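Local coordinates for protein 11S globulin (PDB 5WXU) that probably serves as a hexameric nutrient reservoir in seeds and binds the plant hormone auxin, at residues D306-T309 and G313-S316; R335-P340 and V358-G363. One frame throughout, in Å; residues are numbered along the deposited sequence.

Interaction 1 (D306-T309 and G313-S316); sequences DIYT and GTVS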
loop_
_atom_site.group_PDB
_atom_site.type_symbol
_atom_site.label_atom_id
_atom_site.label_comp_id
_atom_site.label_asym_id
_atom_site.label_seq_id
_atom_site.Cartn_x
_atom_site.Cartn_y
_atom_site.Cartn_z
ATOM N N ASP B 306 -26.213 4.413 10.000
ATOM C CA ASP B 306 -25.889 3.777 8.730
ATOM C C ASP B 306 -26.973 2.810 8.291
ATOM O O ASP B 306 -27.110 2.573 7.104
ATOM C CB ASP B 306 -24.539 3.105 8.866
ATOM C CG ASP B 306 -23.401 4.132 9.098
ATOM O OD1 ASP B 306 -23.323 5.151 8.370
ATOM O OD2 ASP B 306 -22.596 3.952 10.020
ATOM N N ILE B 307 -27.596 2.110 9.231
ATOM C CA ILE B 307 -28.741 1.240 9.008
ATOM C C ILE B 307 -29.887 1.798 9.855
ATOM O O ILE B 307 -29.708 2.066 11.016
ATOM C CB ILE B 307 -28.537 -0.233 9.449
ATOM C CG1 ILE B 307 -27.143 -0.810 9.067
ATOM C CG2 ILE B 307 -29.696 -1.073 8.915
ATOM C CD1 ILE B 307 -26.875 -0.952 7.616
ATOM N N TYR B 308 -31.082 1.886 9.291
ATOM C CA TYR B 308 -32.257 2.377 10.021
ATOM C C TYR B 308 -33.455 1.647 9.508
ATOM O O TYR B 308 -33.676 1.547 8.311
ATOM C CB TYR B 308 -32.464 3.844 9.811
ATOM C CG TYR B 308 -33.816 4.350 10.262
ATOM C CD1 TYR B 308 -34.237 4.174 11.601
ATOM C CD2 TYR B 308 -34.703 4.944 9.370
ATOM C CE1 TYR B 308 -35.453 4.643 12.015
ATOM C CE2 TYR B 308 -35.920 5.444 9.796
ATOM C CZ TYR B 308 -36.308 5.249 11.117
ATOM O OH TYR B 308 -37.518 5.776 11.529
ATOM N N THR B 309 -34.160 1.026 10.449
ATOM C CA THR B 309 -35.452 0.442 10.200
ATOM C C THR B 309 -36.450 1.178 11.063
ATOM O O THR B 309 -36.325 1.224 12.292
ATOM C CB THR B 309 -35.420 -1.025 10.506
ATOM O OG1 THR B 309 -34.492 -1.693 9.610
ATOM C CG2 THR B 309 -36.884 -1.671 10.290
ATOM N N GLY B 313 -35.011 0.507 14.866
ATOM C CA GLY B 313 -33.894 1.293 15.447
ATOM C C GLY B 313 -32.762 1.497 14.423
ATOM O O GLY B 313 -33.008 1.493 13.195
ATOM N N THR B 314 -31.570 1.736 14.970
ATOM C CA THR B 314 -30.377 2.151 14.189
ATOM C C THR B 314 -29.138 1.376 14.573
ATOM O O THR B 314 -28.932 0.985 15.706
ATOM C CB THR B 314 -30.048 3.648 14.376
ATOM O OG1 THR B 314 -29.878 4.003 15.768
ATOM C CG2 THR B 314 -31.128 4.504 13.855
ATOM N N VAL B 315 -28.287 1.245 13.560
ATOM C CA VAL B 315 -26.866 0.927 13.727
ATOM C C VAL B 315 -26.012 2.073 13.199
ATOM O O VAL B 315 -26.198 2.535 12.045
ATOM C CB VAL B 315 -26.494 -0.406 13.025
ATOM C CG1 VAL B 315 -25.050 -0.761 13.341
ATOM C CG2 VAL B 315 -27.321 -1.505 13.587
ATOM N N SER B 316 -25.016 2.506 14.009
ATOM C CA SER B 316 -24.111 3.607 13.609
ATOM C C SER B 316 -22.705 3.013 13.774
ATOM O O SER B 316 -22.254 2.675 14.886
ATOM C CB SER B 316 -24.322 4.869 14.405
ATOM O OG SER B 316 -25.674 5.212 14.351
#

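Interaction 2 (R335-P340 and V358-G363); sequences REYLYP and VTRGSG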
loop_
_atom_site.group_PDB
_atom_site.type_symbol
_atom_site.label_atom_id
_atom_site.label_comp_id
_atom_site.label_asym_id
_atom_site.label_seq_id
_atom_site.Cartn_x
_atom_site.Cartn_y
_atom_site.Cartn_z
ATOM N N ARG B 335 -22.629 1.835 17.529
ATOM C CA ARG B 335 -23.691 2.149 18.473
ATOM C C ARG B 335 -24.907 1.488 17.897
ATOM O O ARG B 335 -25.248 1.762 16.708
ATOM C CB ARG B 335 -23.914 3.638 18.614
ATOM C CG ARG B 335 -24.983 3.865 19.712
ATOM C CD ARG B 335 -25.269 5.332 20.011
ATOM N NE ARG B 335 -26.009 5.953 18.939
ATOM C CZ ARG B 335 -27.338 6.145 18.890
ATOM N NH1 ARG B 335 -28.146 5.850 19.901
ATOM N NH2 ARG B 335 -27.814 6.741 17.810
ATOM N N GLU B 336 -25.623 0.693 18.709
ATOM C CA GLU B 336 -26.891 0.131 18.267
ATOM C C GLU B 336 -27.960 0.639 19.205
ATOM O O GLU B 336 -27.795 0.661 20.432
ATOM C CB GLU B 336 -26.876 -1.395 18.323
ATOM C CG GLU B 336 -25.849 -2.096 17.468
ATOM C CD GLU B 336 -25.920 -3.617 17.655
ATOM O OE1 GLU B 336 -26.299 -4.053 18.747
ATOM O OE2 GLU B 336 -25.592 -4.365 16.712
ATOM N N TYR B 337 -29.052 1.117 18.617
ATOM C CA TYR B 337 -30.222 1.602 19.355
ATOM C C TYR B 337 -31.419 0.792 18.865
ATOM O O TYR B 337 -31.764 0.811 17.712
ATOM C CB TYR B 337 -30.394 3.104 19.210
ATOM C CG TYR B 337 -31.486 3.597 20.075
ATOM C CD1 TYR B 337 -31.287 3.764 21.459
ATOM C CD2 TYR B 337 -32.749 3.786 19.558
ATOM C CE1 TYR B 337 -32.339 4.150 22.311
ATOM C CE2 TYR B 337 -33.805 4.169 20.371
ATOM C CZ TYR B 337 -33.600 4.364 21.739
ATOM O OH TYR B 337 -34.672 4.777 22.490
ATOM N N LEU B 338 -32.047 0.073 19.786
ATOM C CA LEU B 338 -33.242 -0.674 19.507
ATOM C C LEU B 338 -34.419 -0.097 20.238
ATOM O O LEU B 338 -34.381 0.136 21.431
ATOM C CB LEU B 338 -33.089 -2.152 19.872
ATOM C CG LEU B 338 -32.029 -2.902 19.069
ATOM C CD1 LEU B 338 -31.857 -4.295 19.639
ATOM C CD2 LEU B 338 -32.377 -2.944 17.591
ATOM N N TYR B 339 -35.493 0.084 19.469
ATOM C CA TYR B 339 -36.779 0.360 20.056
ATOM C C TYR B 339 -37.322 -0.804 20.838
ATOM O O TYR B 339 -36.913 -1.961 20.706
ATOM C CB TYR B 339 -37.766 0.808 18.990
ATOM C CG TYR B 339 -37.434 2.151 18.372
ATOM C CD1 TYR B 339 -37.505 3.313 19.137
ATOM C CD2 TYR B 339 -37.093 2.278 17.063
ATOM C CE1 TYR B 339 -37.202 4.548 18.590
ATOM C CE2 TYR B 339 -36.792 3.507 16.486
ATOM C CZ TYR B 339 -36.826 4.637 17.242
ATOM O OH TYR B 339 -36.510 5.848 16.644
ATOM N N PRO B 340 -38.372 -0.517 21.662
ATOM C CA PRO B 340 -38.799 -1.640 22.472
ATOM C C PRO B 340 -39.195 -2.879 21.690
ATOM O O PRO B 340 -39.877 -2.775 20.694
ATOM C CB PRO B 340 -39.993 -1.057 23.268
ATOM C CG PRO B 340 -39.653 0.346 23.419
ATOM C CD PRO B 340 -38.900 0.760 22.131
ATOM N N VAL B 358 -23.710 -1.894 27.688
ATOM C CA VAL B 358 -25.084 -1.449 27.621
ATOM C C VAL B 358 -25.224 -0.097 28.321
ATOM O O VAL B 358 -25.024 0.003 29.539
ATOM C CB VAL B 358 -25.999 -2.461 28.303
ATOM C CG1 VAL B 358 -27.464 -2.084 28.092
ATOM C CG2 VAL B 358 -25.794 -3.852 27.800
ATOM N N THR B 359 -25.526 0.930 27.570
ATOM C CA THR B 359 -25.640 2.254 28.099
ATOM C C THR B 359 -27.029 2.601 28.532
ATOM O O THR B 359 -27.158 3.513 29.377
ATOM C CB THR B 359 -25.148 3.311 27.130
ATOM O OG1 THR B 359 -25.648 3.019 25.825
ATOM C CG2 THR B 359 -23.619 3.242 27.107
ATOM N N ARG B 360 -28.030 1.925 27.982
ATOM C CA ARG B 360 -29.447 2.282 28.246
ATOM C C ARG B 360 -30.273 1.078 28.084
ATOM O O ARG B 360 -30.106 0.282 27.139
ATOM C CB ARG B 360 -29.997 3.341 27.304
ATOM C CG ARG B 360 -29.414 4.713 27.409
ATOM C CD ARG B 360 -30.269 5.782 26.714
ATOM N NE ARG B 360 -29.595 6.358 25.535
ATOM C CZ ARG B 360 -30.197 7.021 24.528
ATOM N NH1 ARG B 360 -31.526 7.226 24.524
ATOM N NH2 ARG B 360 -29.454 7.483 23.503
ATOM N N GLY B 361 -31.263 0.905 28.944
ATOM C CA GLY B 361 -32.220 -0.137 28.627
ATOM C C GLY B 361 -31.850 -1.528 29.020
ATOM O O GLY B 361 -30.998 -1.744 29.889
ATOM N N SER B 362 -32.425 -2.504 28.335
ATOM C CA SER B 362 -32.246 -3.888 28.659
ATOM C C SER B 362 -32.722 -4.732 27.498
ATOM O O SER B 362 -33.355 -4.244 26.580
ATOM C CB SER B 362 -33.031 -4.293 29.933
ATOM O OG SER B 362 -34.418 -4.128 29.686
ATOM N N GLY B 363 -32.402 -5.980 27.551
ATOM C CA GLY B 363 -32.893 -6.937 26.560
ATOM C C GLY B 363 -32.478 -8.354 26.839
ATOM O O GLY B 363 -31.911 -8.643 27.869
#

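Interaction 1 (D306-T309 and G313-S316)
Val315 O accepts two consecutive backbone N-H groups, those of Asp306 and Ile307, which defines a classic beta bulge in the hairpin formed by strands 307-309 and 313-318 at the end of a sheet of the second cupin domain, where 307-309 is the outermost strand of this chain. Asp306 N lies 2.8 Å from Val315 O, and Ile307 N reaches the same oxygen at 3.2 Å along a nearly straight bond (170° at the hydrogen). Both donors lie in its carbonyl plane. Beyond the bulge the pairing is regular and antiparallel, the strand axes standing 178° apart. Val315 N returns a bond to Ile307 O, and Thr309 and Gly313 form a reciprocal pair, Thr309 N to Gly313 O and Gly313 N to Thr309 O both 3.0 Å. The backbone angles of Gly313 would press any beta carbon against the preceding carbonyl.

Tyr308 and Thr314 occupy the non-hydrogen-bonded pair. With CG anti to the backbone N (chi1 167°), the tyrosine brings CD1 within 3.4 Å of Gly313 O and 3.9 Å of Thr314 CG2, both obliquely to the ring. Replacing Tyr308 with alanine would probably open a gap beside Gly313 O and Thr314 CG2 and remove packing on Arg269 of the second subunit.

That subunit also extends the sheet, pairing in parallel with Tyr308 and Thr309, and its Lys150 forms a salt bridge with Asp306 OD1. Asp306 OD2 is held within the chain by Arg304 and Thr317, so separate partners grip the two carboxylate oxygens of this buried residue.

On the face away from Tyr308 and Thr314, Ile307 and Val315 lie side by side and point the same way; Ile307 CG1 approaches Val315 CB at 4.0 Å.

Interaction 2 (R335-P340 and V358-G363)
Arg335 NH1 and Arg360 NH2 converge on a single acceptor, Glu404 OE2, each in a salt bridge. The setting is the second cupin domain's antiparallel sheet, where strand 402-409, which carries Glu404, lies between strands 332-338 and 354-359. This explains why the segments meet through side chains alone: even Tyr337 CA and Arg360 CA are 9.0 Å apart.

The shared carboxylate makes the 4.2 Å approach of Arg335 NH1 to Arg360 NH2 intelligible, and the guanidinium planes are within 5° of parallel. Arg335 starts with CG anti to the backbone N and bends at chi3 (72°), which turns its guanidinium toward Arg360; its NE is hydrogen-bonded to Leu299 O, which helps fix that turn. Glu273 of the second subunit bridges to Arg335 NH1, so the positive charge is probably partly balanced across the interface. Thr359 and Arg360 face Glu404 in a classic beta bulge where the chain turns between sheets, and Thr359 OG1 is hydrogen-bonded to Glu404 OE1.

The Tyr337 and Arg360 side chains cross at about a right angle, with ring and guanidinium planes 39° apart; Tyr337 CE1 sits over one guanidinium face, offset toward the rim, 3.9 Å from Arg360 NH1.

How the interactions relate
Strands 313-318 and 332-338 are neighbours in one sheet, so interaction 1 leads directly into interaction 2: Ser316 O receives Arg335 N at 2.8 Å, and Thr314 N meets Tyr337 O, both probable hydrogen bonds. Interaction 1 is fully buried and joins adjacent strands, and accordingly its chemistry is mainly backbone pairing, with 311 Å² covered. Interaction 2 is partly buried and spans an intervening strand, burying only 96 Å² between long side chains, the two arginines sharing a carboxylate that lies outside both segments. The second subunit touches both contacts; its Glu273 serves each, bonding to Thr314 OG1 in the first and to Arg335 in the second.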